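Local coordinates for protein COMB10 (Helicobacter pylori, PDB 2BHV) that serves as a VirB10-family core subunit of the Com type IV secretion system, its periplasmic domain probably contributing to the secretion apparatus, at residues L38-T43 with F232-E237; K46-F51 with A66-D71; L81-S86 with I111-I116; L151-T156 with S225-I230. One frame throughout, in Å; residues are numbered along the deposited sequence.

How the contacts relate
All four contacts join parts of the beta body of the periplasmic domain. Contacts 1, 2 and 4 reach the same large mixed sheet: strands 41-42 and 229-231 are neighbours in it, as are 48-52 and 221-226. Contact 1 joins contact 4 through a probable hydrogen bond, Ile42 N to Ile230 O at 2.9 Å. Contacts 2 and 3, with centres about 11 Å apart, share a probable hydrogen bond from Val68 N to Ser86 O (2.9 Å). Leu81 of contact 3 packs on Arg40 and Ile42 of contact 1. Contacts 3 and 4 do not touch, their centres being about 18 Å apart.

Contact 1. Residues L38-T43 with F232-E237; sequences LLRTIT and FPIPRE
Arg40 and Phe232 bring their backbones together where the chain enters strand 41-42 and leaves strand 229-231, and Phe232 N donates an almost straight hydrogen bond to Arg40 O (2.9 Å, 176° at the hydrogen). The Arg40 side chain then reaches along segment 232-237. Its chain is bent at chi3 (61°), which turns the guanidinium back onto two successive carbonyls. NE bonds Phe232 O at 2.7 Å, approaching nearly head-on to the carbonyl, while NH2 makes a longer, weak bond to the same oxygen. NH2 also binds Pro233 O at 3.1 Å, but here the donor stands well above the carbonyl plane. Both oxygens lie at the edge of the guanidinium, somewhat tilted from its plane. One guanidinium face is covered by Ile234 CA, and the Ile234 side chain crosses that of Arg40 at about a right angle. Pro235 CD closes in obliquely on NH2. On the buried side, Ile42 CD1 meets Phe232 CE1 at 3.6 Å, and Leu81 packs against both residues and Arg40. The contact ties strand 41-42, outermost in the large sheet within this chain, to the loop between strands 229-231 and 239-245. The Arg40 side chain bridges the carbonyls of Phe232 and Pro233, so segment 232-237 is bonded by both main chain and side chain of this residue, and its charge is probably offset in part by the two carbonyl dipoles.

Contact 2. Residues K46-F51 with A66-D71; sequences KMIPAF and AQVESD
Phe51 and Gln67 form a hydrogen-bonded antiparallel pair: Gln67 N donates to Phe51 O at 2.8 Å, and Phe51 N returns a bond to Gln67 O at 3.1 Å. A third backbone bond, Glu69 N to Pro49 O (2.8 Å), extends the ladder past the non-hydrogen-bonded pair Ala50-Val68. Glu69 sends its carboxylate to Arg221 in a salt bridge, and on the way its CG meets the Phe51 ring at the edge, in plane. The carboxylate plane stands 76° from that ring. Phe51 and Gln67 run side by side in the same direction, with Gln67 CB over one ring face in a CH-pi contact, 4.0 Å from the centroid and offset toward the rim; ring and amide planes are 57° apart. The ring owes this position to chi1 of 64°, which sets CG between backbone N and carbonyl carbon. On the other face of the sheet Ala50 CB lies 4.0 Å from Ala66 CB, and nearby Ile48 CG2 touches Val68 CG1 at 3.7 Å. Pro49 CG abuts Ser70 OG. Strands 48-52 and 62-68 are neighbours in the large mixed sheet, flanked by strands 221-226 and 87-94 respectively, while Ile82 packs on Ile48 and Val68.

Contact 3. Residues L81-S86 with I111-I116; sequences LIPKGS and ITPHGI
Pro83 and Pro113 touch between two turns, Pro83 CB lying 3.9 Å from Pro113 CD. The Pro83 ring also leans obliquely on Thr112: its CD touches the Thr112 methyl CG2 at 3.5 Å, and its CG lies near both CG2 and CB. Pro113 in turn reaches over the other turn, where its CG meets Lys84 O and the carbonyl carbon of Gly85. Ser86 completes the packing, with OG beside Pro113 CD and CB beside Ile111 O. No conventional hydrogen bond crosses between the segments. Ser86 CA makes a bent CA-H...O contact with Ile111 O at 3.3 Å.

Each side is a beta turn, type II from Pro83 to Ser86 and type I from Thr112 to Gly115. The first leads from strand 80-82 into strand 87-94, and the second links strands 103-111 and 117-119 of the large sheet. Gly85 has a positive phi (93°), as expected at the third position of a type II turn.

Hydrogen bonds within the segments hold the turns in shape. Ser86 N bonds Pro83 O at 3.1 Å, closing the first turn, and Gly115 N bonds Thr112 O at 2.7 Å, closing the second. Thr112 OG1, placed between its own backbone N and carbonyl carbon (chi1 73°), accepts a bond from Ile116 N at 3.1 Å and a weak one from Gly115 N. This same rotation sets CG2 beside the backbone N, from where it meets the Pro83 ring. Beyond the pair, Lys84 N is bonded by Asp71 OD1, and Gly115 O by the side-chain amide of Asn238.

Contact 4. Residues L151-T156 with S225-I230; sequences LLSTLT and SPNTDI
Ser153 and Asn227 turn their side chains to each other beside an antiparallel ladder that joins strand 152-156, the outermost strand of the large mixed sheet within this chain, to strand 221-226. Ser153 OG (chi1 -65°) and Asn227 CG (chi1 -70°) each sit beside their own backbone N, anti to the carbonyl carbon, which brings hydroxyl and amide together. In the ladder Ser153 and Ser225 are a hydrogen-bonded pair, Leu152 and Pro226 the adjoining non-hydrogen-bonded one, and Asn227 N adds a bond to Leu151 O (2.9 Å).

On the face carrying Leu152 and Pro226, the leucine branch CD1 bends over Pro226, touching its CA at 3.6 Å and standing 4.0 Å from both CB and CG. The same methyl meets Ile230 CD1 end to end at 3.8 Å, with Phe244 packing on both residues. Farther along strand 152-156, Leu155 CD2 reaches across to Ser225 CB. Thr154 and Thr156 hydrogen-bond the second subunit through their backbones, and Thr156 OG1 also bonds Met194 O of that chain; Leu155 packs on Gly193 there. The Asn227 amide is held at two points: ND2 bonds Leu150 O, and Ser153 OG donates to a lone pair of OD1, in the carbonyl plane, at 2.9 Å.

Contact 1. Residues L38-T43 with F232-E237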
loop_
_atom_site.group_PDB
_atom_site.type_symbol
_atom_site.label_atom_id
_atom_site.label_comp_id
_atom_site.label_asym_id
_atom_site.label_seq_id
_atom_site.Cartn_x
_atom_site.Cartn_y
_atom_site.Cartn_z
ATOM N N LEU A 38 29.774 -34.148 -16.860
ATOM C CA LEU A 38 29.548 -32.815 -17.436
ATOM C C LEU A 38 29.088 -32.820 -18.920
ATOM O O LEU A 38 28.605 -31.804 -19.434
ATOM C CB LEU A 38 30.787 -31.927 -17.232
ATOM N N LEU A 39 29.226 -33.968 -19.589
ATOM C CA LEU A 39 28.780 -34.153 -20.978
ATOM C C LEU A 39 27.255 -34.151 -21.080
ATOM O O LEU A 39 26.694 -33.993 -22.159
ATOM C CB LEU A 39 29.338 -35.464 -21.549
ATOM C CG LEU A 39 30.841 -35.576 -21.895
ATOM C CD1 LEU A 39 31.418 -36.970 -21.583
ATOM C CD2 LEU A 39 31.124 -35.201 -23.353
ATOM N N ARG A 40 26.582 -34.329 -19.952
ATOM C CA ARG A 40 25.124 -34.341 -19.930
ATOM C C ARG A 40 24.588 -33.596 -18.707
ATOM O O ARG A 40 23.685 -34.066 -18.008
ATOM C CB ARG A 40 24.588 -35.776 -20.005
ATOM C CG ARG A 40 24.809 -36.440 -21.364
ATOM C CD ARG A 40 24.162 -37.807 -21.449
ATOM N NE ARG A 40 22.719 -37.724 -21.268
ATOM C CZ ARG A 40 21.856 -37.378 -22.218
ATOM N NH1 ARG A 40 22.285 -37.088 -23.437
ATOM N NH2 ARG A 40 20.559 -37.322 -21.947
ATOM N N THR A 41 25.146 -32.416 -18.475
ATOM C CA THR A 41 24.771 -31.604 -17.336
ATOM C C THR A 41 24.435 -30.195 -17.791
ATOM O O THR A 41 25.051 -29.669 -18.718
ATOM C CB THR A 41 25.913 -31.551 -16.296
ATOM O OG1 THR A 41 26.260 -32.884 -15.908
ATOM C CG2 THR A 41 25.494 -30.765 -15.062
ATOM N N ILE A 42 23.447 -29.594 -17.141
ATOM C CA ILE A 42 23.205 -28.181 -17.312
ATOM C C ILE A 42 23.734 -27.485 -16.077
ATOM O O ILE A 42 23.403 -27.862 -14.955
ATOM C CB ILE A 42 21.719 -27.880 -17.519
ATOM C CG1 ILE A 42 21.232 -28.514 -18.828
ATOM C CG2 ILE A 42 21.469 -26.370 -17.533
ATOM C CD1 ILE A 42 19.725 -28.426 -19.046
ATOM N N THR A 43 24.581 -26.485 -16.287
ATOM C CA THR A 43 25.174 -25.743 -15.190
ATOM C C THR A 43 24.128 -24.906 -14.471
ATOM O O THR A 43 23.233 -24.322 -15.102
ATOM C CB THR A 43 26.264 -24.808 -15.707
ATOM O OG1 THR A 43 27.237 -25.577 -16.428
ATOM C CG2 THR A 43 26.943 -24.027 -14.550
ATOM N N PHE A 232 21.366 -35.095 -16.679
ATOM C CA PHE A 232 20.344 -35.752 -17.488
ATOM C C PHE A 232 20.853 -37.128 -17.932
ATOM O O PHE A 232 21.639 -37.218 -18.885
ATOM C CB PHE A 232 20.040 -34.922 -18.748
ATOM C CG PHE A 232 19.232 -33.681 -18.495
ATOM C CD1 PHE A 232 19.703 -32.676 -17.660
ATOM C CD2 PHE A 232 18.011 -33.497 -19.125
ATOM C CE1 PHE A 232 18.952 -31.522 -17.432
ATOM C CE2 PHE A 232 17.258 -32.340 -18.903
ATOM C CZ PHE A 232 17.730 -31.359 -18.053
ATOM N N PRO A 233 20.415 -38.212 -17.248
ATOM C CA PRO A 233 20.790 -39.545 -17.720
ATOM C C PRO A 233 20.292 -39.775 -19.146
ATOM O O PRO A 233 19.379 -39.069 -19.607
ATOM C CB PRO A 233 20.077 -40.487 -16.744
ATOM C CG PRO A 233 19.048 -39.670 -16.080
ATOM C CD PRO A 233 19.581 -38.276 -16.034
ATOM N N ILE A 234 20.910 -40.740 -19.830
ATOM C CA ILE A 234 20.504 -41.147 -21.177
ATOM C C ILE A 234 19.090 -41.714 -21.103
ATOM O O ILE A 234 18.809 -42.548 -20.250
ATOM C CB ILE A 234 21.482 -42.202 -21.772
ATOM C CG1 ILE A 234 22.936 -41.746 -21.615
ATOM C CG2 ILE A 234 21.170 -42.476 -23.241
ATOM C CD1 ILE A 234 23.923 -42.888 -21.436
ATOM N N PRO A 235 18.186 -41.236 -21.974
ATOM C CA PRO A 235 16.781 -41.637 -21.898
ATOM C C PRO A 235 16.572 -43.117 -22.142
ATOM O O PRO A 235 17.102 -43.668 -23.110
ATOM C CB PRO A 235 16.114 -40.829 -23.018
ATOM C CG PRO A 235 17.217 -40.449 -23.939
ATOM C CD PRO A 235 18.421 -40.275 -23.066
ATOM N N ARG A 236 15.808 -43.748 -21.250
ATOM C CA ARG A 236 15.363 -45.129 -21.427
ATOM C C ARG A 236 13.847 -45.162 -21.610
ATOM O O ARG A 236 13.103 -44.666 -20.750
ATOM C CB ARG A 236 15.784 -45.985 -20.225
ATOM C CG ARG A 236 15.128 -47.365 -20.161
ATOM C CD ARG A 236 16.135 -48.440 -19.724
ATOM N NE ARG A 236 16.711 -49.203 -20.853
ATOM C CZ ARG A 236 17.638 -48.753 -21.713
ATOM N NH1 ARG A 236 18.131 -47.514 -21.618
ATOM N NH2 ARG A 236 18.074 -49.552 -22.687
ATOM N N GLU A 237 13.397 -45.732 -22.728
ATOM C CA GLU A 237 11.965 -45.809 -23.062
ATOM C C GLU A 237 11.281 -44.451 -22.877
ATOM O O GLU A 237 10.303 -44.319 -22.112
ATOM C CB GLU A 237 11.256 -46.893 -22.239
ATOM C CG GLU A 237 11.701 -48.309 -22.566
ATOM C CD GLU A 237 11.546 -49.254 -21.380
ATOM O OE1 GLU A 237 10.845 -48.886 -20.400
ATOM O OE2 GLU A 237 12.131 -50.360 -21.432
#

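Contact 2. Residues K46-F51 with A66-D71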
loop_
_atom_site.group_PDB
_atom_site.type_symbol
_atom_site.label_atom_id
_atom_site.label_comp_id
_atom_site.label_asym_id
_atom_site.label_seq_id
_atom_site.Cartn_x
_atom_site.Cartn_y
_atom_site.Cartn_z
ATOM N N LYS A 46 22.207 -21.553 -15.766
ATOM C CA LYS A 46 21.980 -21.455 -17.194
ATOM C C LYS A 46 20.635 -20.757 -17.317
ATOM O O LYS A 46 19.754 -20.943 -16.471
ATOM C CB LYS A 46 21.917 -22.832 -17.847
ATOM C CG LYS A 46 22.760 -22.965 -19.124
ATOM C CD LYS A 46 22.034 -22.476 -20.378
ATOM C CE LYS A 46 23.009 -22.250 -21.533
ATOM N NZ LYS A 46 23.797 -23.476 -21.860
ATOM N N MET A 47 20.483 -19.929 -18.342
ATOM C CA MET A 47 19.231 -19.241 -18.549
ATOM C C MET A 47 18.541 -19.928 -19.692
ATOM O O MET A 47 18.946 -19.764 -20.837
ATOM C CB MET A 47 19.472 -17.773 -18.895
ATOM C CG MET A 47 20.261 -16.989 -17.885
ATOM S SD MET A 47 19.250 -16.491 -16.491
ATOM C CE MET A 47 19.728 -17.707 -15.288
ATOM N N ILE A 48 17.517 -20.719 -19.384
ATOM C CA ILE A 48 16.710 -21.367 -20.413
ATOM C C ILE A 48 15.555 -20.443 -20.800
ATOM O O ILE A 48 14.585 -20.307 -20.060
ATOM C CB ILE A 48 16.149 -22.702 -19.924
ATOM C CG1 ILE A 48 17.268 -23.622 -19.465
ATOM C CG2 ILE A 48 15.320 -23.360 -21.007
ATOM C CD1 ILE A 48 16.803 -24.685 -18.522
ATOM N N PRO A 49 15.660 -19.798 -21.964
ATOM C CA PRO A 49 14.620 -18.868 -22.356
ATOM C C PRO A 49 13.358 -19.598 -22.824
ATOM O O PRO A 49 13.431 -20.560 -23.587
ATOM C CB PRO A 49 15.263 -18.100 -23.497
ATOM C CG PRO A 49 16.219 -19.062 -24.082
ATOM C CD PRO A 49 16.718 -19.907 -22.976
ATOM N N ALA A 50 12.211 -19.144 -22.346
ATOM C CA ALA A 50 10.945 -19.748 -22.707
ATOM C C ALA A 50 9.854 -18.690 -22.709
ATOM O O ALA A 50 9.992 -17.634 -22.088
ATOM C CB ALA A 50 10.596 -20.877 -21.751
ATOM N N PHE A 51 8.780 -18.970 -23.428
ATOM C CA PHE A 51 7.596 -18.143 -23.387
ATOM C C PHE A 51 6.408 -18.950 -22.887
ATOM O O PHE A 51 6.344 -20.161 -23.114
ATOM C CB PHE A 51 7.305 -17.503 -24.755
ATOM C CG PHE A 51 6.967 -18.492 -25.858
ATOM C CD1 PHE A 51 5.648 -18.875 -26.088
ATOM C CD2 PHE A 51 7.962 -18.993 -26.698
ATOM C CE1 PHE A 51 5.331 -19.765 -27.112
ATOM C CE2 PHE A 51 7.656 -19.881 -27.709
ATOM C CZ PHE A 51 6.340 -20.266 -27.920
ATOM N N ALA A 66 5.112 -23.666 -20.581
ATOM C CA ALA A 66 6.023 -22.803 -21.320
ATOM C C ALA A 66 6.689 -23.577 -22.464
ATOM O O ALA A 66 6.717 -24.813 -22.480
ATOM C CB ALA A 66 7.053 -22.234 -20.404
ATOM N N GLN A 67 7.233 -22.839 -23.424
ATOM C CA GLN A 67 7.943 -23.447 -24.523
ATOM C C GLN A 67 9.359 -22.912 -24.662
ATOM O O GLN A 67 9.567 -21.723 -24.738
ATOM C CB GLN A 67 7.183 -23.226 -25.804
ATOM C CG GLN A 67 7.673 -24.118 -26.889
ATOM C CD GLN A 67 6.984 -23.880 -28.175
ATOM O OE1 GLN A 67 7.591 -23.391 -29.115
ATOM N NE2 GLN A 67 5.705 -24.230 -28.240
ATOM N N VAL A 68 10.329 -23.816 -24.708
ATOM C CA VAL A 68 11.741 -23.445 -24.741
ATOM C C VAL A 68 12.092 -22.828 -26.089
ATOM O O VAL A 68 11.693 -23.338 -27.132
ATOM C CB VAL A 68 12.648 -24.652 -24.436
ATOM C CG1 VAL A 68 14.094 -24.216 -24.383
ATOM C CG2 VAL A 68 12.264 -25.276 -23.118
ATOM N N GLU A 69 12.845 -21.733 -26.064
ATOM C CA GLU A 69 13.054 -20.930 -27.272
ATOM C C GLU A 69 14.277 -21.284 -28.109
ATOM O O GLU A 69 14.390 -20.835 -29.242
ATOM C CB GLU A 69 13.058 -19.444 -26.935
ATOM C CG GLU A 69 11.709 -18.945 -26.515
ATOM C CD GLU A 69 11.681 -17.465 -26.337
ATOM O OE1 GLU A 69 11.879 -16.734 -27.317
ATOM O OE2 GLU A 69 11.453 -17.018 -25.201
ATOM N N SER A 70 15.182 -22.086 -27.561
ATOM C CA SER A 70 16.406 -22.477 -28.268
ATOM C C SER A 70 17.041 -23.695 -27.623
ATOM O O SER A 70 16.792 -23.977 -26.448
ATOM C CB SER A 70 17.411 -21.326 -28.278
ATOM O OG SER A 70 17.611 -20.819 -26.974
ATOM N N ASP A 71 17.863 -24.410 -28.389
ATOM C CA ASP A 71 18.546 -25.597 -27.887
ATOM C C ASP A 71 19.376 -25.297 -26.646
ATOM O O ASP A 71 20.079 -24.289 -26.588
ATOM C CB ASP A 71 19.457 -26.183 -28.957
ATOM C CG ASP A 71 18.696 -26.806 -30.098
ATOM O OD1 ASP A 71 17.595 -27.347 -29.872
ATOM O OD2 ASP A 71 19.217 -26.760 -31.231
#

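Contact 3. Residues L81-S86 with I111-I116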
loop_
_atom_site.group_PDB
_atom_site.type_symbol
_atom_site.label_atom_id
_atom_site.label_comp_id
_atom_site.label_asym_id
_atom_site.label_seq_id
_atom_site.Cartn_x
_atom_site.Cartn_y
_atom_site.Cartn_z
ATOM N N LEU A 81 20.585 -31.152 -24.565
ATOM C CA LEU A 81 19.816 -31.756 -23.471
ATOM C C LEU A 81 18.355 -31.313 -23.470
ATOM O O LEU A 81 17.466 -32.143 -23.291
ATOM C CB LEU A 81 20.462 -31.473 -22.105
ATOM C CG LEU A 81 21.903 -31.935 -21.851
ATOM C CD1 LEU A 81 22.330 -31.502 -20.465
ATOM C CD2 LEU A 81 22.082 -33.456 -22.017
ATOM N N ILE A 82 18.107 -30.013 -23.642
ATOM C CA ILE A 82 16.741 -29.523 -23.864
ATOM C C ILE A 82 16.632 -28.889 -25.247
ATOM O O ILE A 82 17.156 -27.794 -25.466
ATOM C CB ILE A 82 16.263 -28.518 -22.799
ATOM C CG1 ILE A 82 16.501 -29.062 -21.389
ATOM C CG2 ILE A 82 14.778 -28.200 -23.018
ATOM C CD1 ILE A 82 16.237 -28.072 -20.295
ATOM N N PRO A 83 15.978 -29.600 -26.192
ATOM C CA PRO A 83 15.799 -29.140 -27.573
ATOM C C PRO A 83 14.853 -27.958 -27.661
ATOM O O PRO A 83 13.876 -27.885 -26.914
ATOM C CB PRO A 83 15.185 -30.355 -28.284
ATOM C CG PRO A 83 15.419 -31.519 -27.360
ATOM C CD PRO A 83 15.389 -30.936 -25.986
ATOM N N LYS A 84 15.167 -27.032 -28.559
ATOM C CA LYS A 84 14.266 -25.952 -28.913
ATOM C C LYS A 84 12.875 -26.504 -29.183
ATOM O O LYS A 84 12.715 -27.517 -29.869
ATOM C CB LYS A 84 14.783 -25.244 -30.155
ATOM C CG LYS A 84 13.997 -24.023 -30.560
ATOM C CD LYS A 84 14.489 -23.501 -31.899
ATOM C CE LYS A 84 13.753 -22.255 -32.314
ATOM N NZ LYS A 84 13.976 -22.010 -33.758
ATOM N N GLY A 85 11.870 -25.847 -28.621
ATOM C CA GLY A 85 10.491 -26.226 -28.862
ATOM C C GLY A 85 9.926 -27.180 -27.839
ATOM O O GLY A 85 8.748 -27.532 -27.911
ATOM N N SER A 86 10.746 -27.607 -26.877
ATOM C CA SER A 86 10.233 -28.440 -25.773
ATOM C C SER A 86 9.187 -27.693 -24.943
ATOM O O SER A 86 9.270 -26.475 -24.734
ATOM C CB SER A 86 11.345 -28.924 -24.852
ATOM O OG SER A 86 12.502 -29.281 -25.567
ATOM N N ILE A 111 8.835 -31.884 -21.816
ATOM C CA ILE A 111 8.544 -32.819 -22.900
ATOM C C ILE A 111 9.200 -32.341 -24.193
ATOM O O ILE A 111 8.846 -31.281 -24.720
ATOM C CB ILE A 111 7.025 -33.019 -23.102
ATOM C CG1 ILE A 111 6.374 -33.495 -21.794
ATOM C CG2 ILE A 111 6.764 -33.998 -24.250
ATOM C CD1 ILE A 111 4.852 -33.589 -21.845
ATOM N N THR A 112 10.167 -33.112 -24.695
ATOM C CA THR A 112 10.861 -32.729 -25.921
ATOM C C THR A 112 9.937 -32.915 -27.129
ATOM O O THR A 112 8.951 -33.655 -27.060
ATOM C CB THR A 112 12.204 -33.494 -26.148
ATOM O OG1 THR A 112 11.950 -34.862 -26.529
ATOM C CG2 THR A 112 13.115 -33.415 -24.922
ATOM N N PRO A 113 10.246 -32.236 -28.242
ATOM C CA PRO A 113 9.404 -32.339 -29.423
ATOM C C PRO A 113 9.277 -33.787 -29.938
ATOM O O PRO A 113 8.254 -34.150 -30.557
ATOM C CB PRO A 113 10.139 -31.470 -30.446
ATOM C CG PRO A 113 10.953 -30.529 -29.629
ATOM C CD PRO A 113 11.391 -31.335 -28.465
ATOM N N HIS A 114 10.300 -34.603 -29.699
ATOM C CA HIS A 114 10.216 -36.009 -30.076
ATOM C C HIS A 114 9.413 -36.821 -29.078
ATOM O O HIS A 114 9.020 -37.943 -29.375
ATOM C CB HIS A 114 11.601 -36.610 -30.307
ATOM C CG HIS A 114 12.126 -36.368 -31.691
ATOM N ND1 HIS A 114 11.623 -35.375 -32.518
ATOM C CD2 HIS A 114 13.115 -36.975 -32.393
ATOM C CE1 HIS A 114 12.270 -35.392 -33.672
ATOM N NE2 HIS A 114 13.185 -36.350 -33.621
ATOM N N GLY A 115 9.170 -36.248 -27.901
ATOM C CA GLY A 115 8.280 -36.851 -26.920
ATOM C C GLY A 115 8.972 -37.608 -25.811
ATOM O O GLY A 115 8.353 -38.449 -25.167
ATOM N N ILE A 116 10.252 -37.328 -25.577
ATOM C CA ILE A 116 10.910 -37.885 -24.393
ATOM C C ILE A 116 10.547 -37.031 -23.182
ATOM O O ILE A 116 10.601 -35.802 -23.250
ATOM C CB ILE A 116 12.472 -38.085 -24.549
ATOM C CG1 ILE A 116 13.261 -36.840 -24.138
ATOM C CG2 ILE A 116 12.839 -38.563 -25.963
ATOM C CD1 ILE A 116 14.757 -36.878 -24.516
#

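Contact 4. Residues L151-T156 with S225-I230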
loop_
_atom_site.group_PDB
_atom_site.type_symbol
_atom_site.label_atom_id
_atom_site.label_comp_id
_atom_site.label_asym_id
_atom_site.label_seq_id
_atom_site.Cartn_x
_atom_site.Cartn_y
_atom_site.Cartn_z
ATOM N N LEU A 151 13.726 -26.009 -7.337
ATOM C CA LEU A 151 14.925 -26.482 -8.010
ATOM C C LEU A 151 15.238 -25.637 -9.230
ATOM O O LEU A 151 16.359 -25.659 -9.722
ATOM C CB LEU A 151 14.811 -27.962 -8.383
ATOM C CG LEU A 151 14.676 -28.981 -7.242
ATOM C CD1 LEU A 151 14.240 -30.356 -7.763
ATOM C CD2 LEU A 151 15.961 -29.098 -6.452
ATOM N N LEU A 152 14.237 -24.889 -9.705
ATOM C CA LEU A 152 14.347 -24.044 -10.896
ATOM C C LEU A 152 13.677 -22.708 -10.620
ATOM O O LEU A 152 12.512 -22.654 -10.237
ATOM C CB LEU A 152 13.640 -24.683 -12.078
ATOM C CG LEU A 152 14.064 -25.937 -12.845
ATOM C CD1 LEU A 152 15.372 -25.756 -13.592
ATOM C CD2 LEU A 152 14.045 -27.183 -11.972
ATOM N N SER A 153 14.412 -21.629 -10.815
ATOM C CA SER A 153 13.871 -20.303 -10.625
ATOM C C SER A 153 13.224 -19.856 -11.911
ATOM O O SER A 153 13.553 -20.367 -12.982
ATOM C CB SER A 153 14.977 -19.341 -10.251
ATOM O OG SER A 153 15.528 -19.688 -8.997
ATOM N N THR A 154 12.304 -18.892 -11.806
ATOM C CA THR A 154 11.644 -18.322 -12.972
ATOM C C THR A 154 11.884 -16.844 -13.007
ATOM O O THR A 154 11.383 -16.121 -12.174
ATOM C CB THR A 154 10.149 -18.602 -12.947
ATOM O OG1 THR A 154 9.949 -19.985 -12.637
ATOM C CG2 THR A 154 9.528 -18.284 -14.272
ATOM N N LEU A 155 12.663 -16.412 -13.996
ATOM C CA LEU A 155 13.114 -15.023 -14.128
ATOM C C LEU A 155 12.451 -14.321 -15.302
ATOM O O LEU A 155 11.950 -14.983 -16.211
ATOM C CB LEU A 155 14.625 -15.000 -14.303
ATOM C CG LEU A 155 15.568 -15.289 -13.122
ATOM C CD1 LEU A 155 14.937 -15.992 -11.927
ATOM C CD2 LEU A 155 16.789 -16.049 -13.596
ATOM N N THR A 156 12.456 -12.986 -15.292
ATOM C CA THR A 156 11.833 -12.209 -16.366
ATOM C C THR A 156 12.650 -12.250 -17.612
ATOM O O THR A 156 13.890 -12.108 -17.569
ATOM C CB THR A 156 11.799 -10.728 -16.098
ATOM O OG1 THR A 156 11.941 -10.478 -14.706
ATOM C CG2 THR A 156 10.523 -10.143 -16.647
ATOM N N SER A 225 15.747 -21.033 -14.783
ATOM C CA SER A 225 17.118 -21.150 -14.319
ATOM C C SER A 225 17.286 -22.214 -13.229
ATOM O O SER A 225 16.667 -22.140 -12.174
ATOM C CB SER A 225 17.593 -19.801 -13.811
ATOM O OG SER A 225 18.902 -19.895 -13.277
ATOM N N PRO A 226 18.140 -23.205 -13.477
ATOM C CA PRO A 226 18.403 -24.219 -12.476
ATOM C C PRO A 226 19.138 -23.632 -11.288
ATOM O O PRO A 226 20.074 -22.848 -11.456
ATOM C CB PRO A 226 19.314 -25.201 -13.208
ATOM C CG PRO A 226 19.140 -24.898 -14.643
ATOM C CD PRO A 226 18.907 -23.444 -14.702
ATOM N N ASN A 227 18.705 -23.998 -10.094
ATOM C CA ASN A 227 19.376 -23.570 -8.884
ATOM C C ASN A 227 20.496 -24.518 -8.499
ATOM O O ASN A 227 21.212 -24.290 -7.525
ATOM C CB ASN A 227 18.376 -23.428 -7.754
ATOM C CG ASN A 227 17.459 -22.254 -7.947
ATOM O OD1 ASN A 227 17.878 -21.207 -8.425
ATOM N ND2 ASN A 227 16.194 -22.419 -7.576
ATOM N N THR A 228 20.637 -25.593 -9.265
ATOM C CA THR A 228 21.771 -26.484 -9.133
ATOM C C THR A 228 22.091 -27.057 -10.468
ATOM O O THR A 228 21.280 -26.991 -11.381
ATOM C CB THR A 228 21.486 -27.693 -8.252
ATOM O OG1 THR A 228 20.390 -27.422 -7.382
ATOM C CG2 THR A 228 22.734 -28.026 -7.421
ATOM N N ASP A 229 23.273 -27.640 -10.580
ATOM C CA ASP A 229 23.591 -28.441 -11.733
ATOM C C ASP A 229 22.535 -29.538 -11.857
ATOM O O ASP A 229 22.131 -30.136 -10.853
ATOM C CB ASP A 229 24.992 -29.039 -11.585
ATOM C CG ASP A 229 26.069 -27.978 -11.501
ATOM O OD1 ASP A 229 25.780 -26.806 -11.803
ATOM O OD2 ASP A 229 27.203 -28.303 -11.132
ATOM N N ILE A 230 22.055 -29.765 -13.075
ATOM C CA ILE A 230 21.118 -30.855 -13.328
ATOM C C ILE A 230 21.712 -31.857 -14.316
ATOM O O ILE A 230 22.037 -31.502 -15.454
ATOM C CB ILE A 230 19.773 -30.368 -13.903
ATOM C CG1 ILE A 230 19.232 -29.175 -13.120
ATOM C CG2 ILE A 230 18.778 -31.511 -13.901
ATOM C CD1 ILE A 230 18.012 -28.540 -13.753
#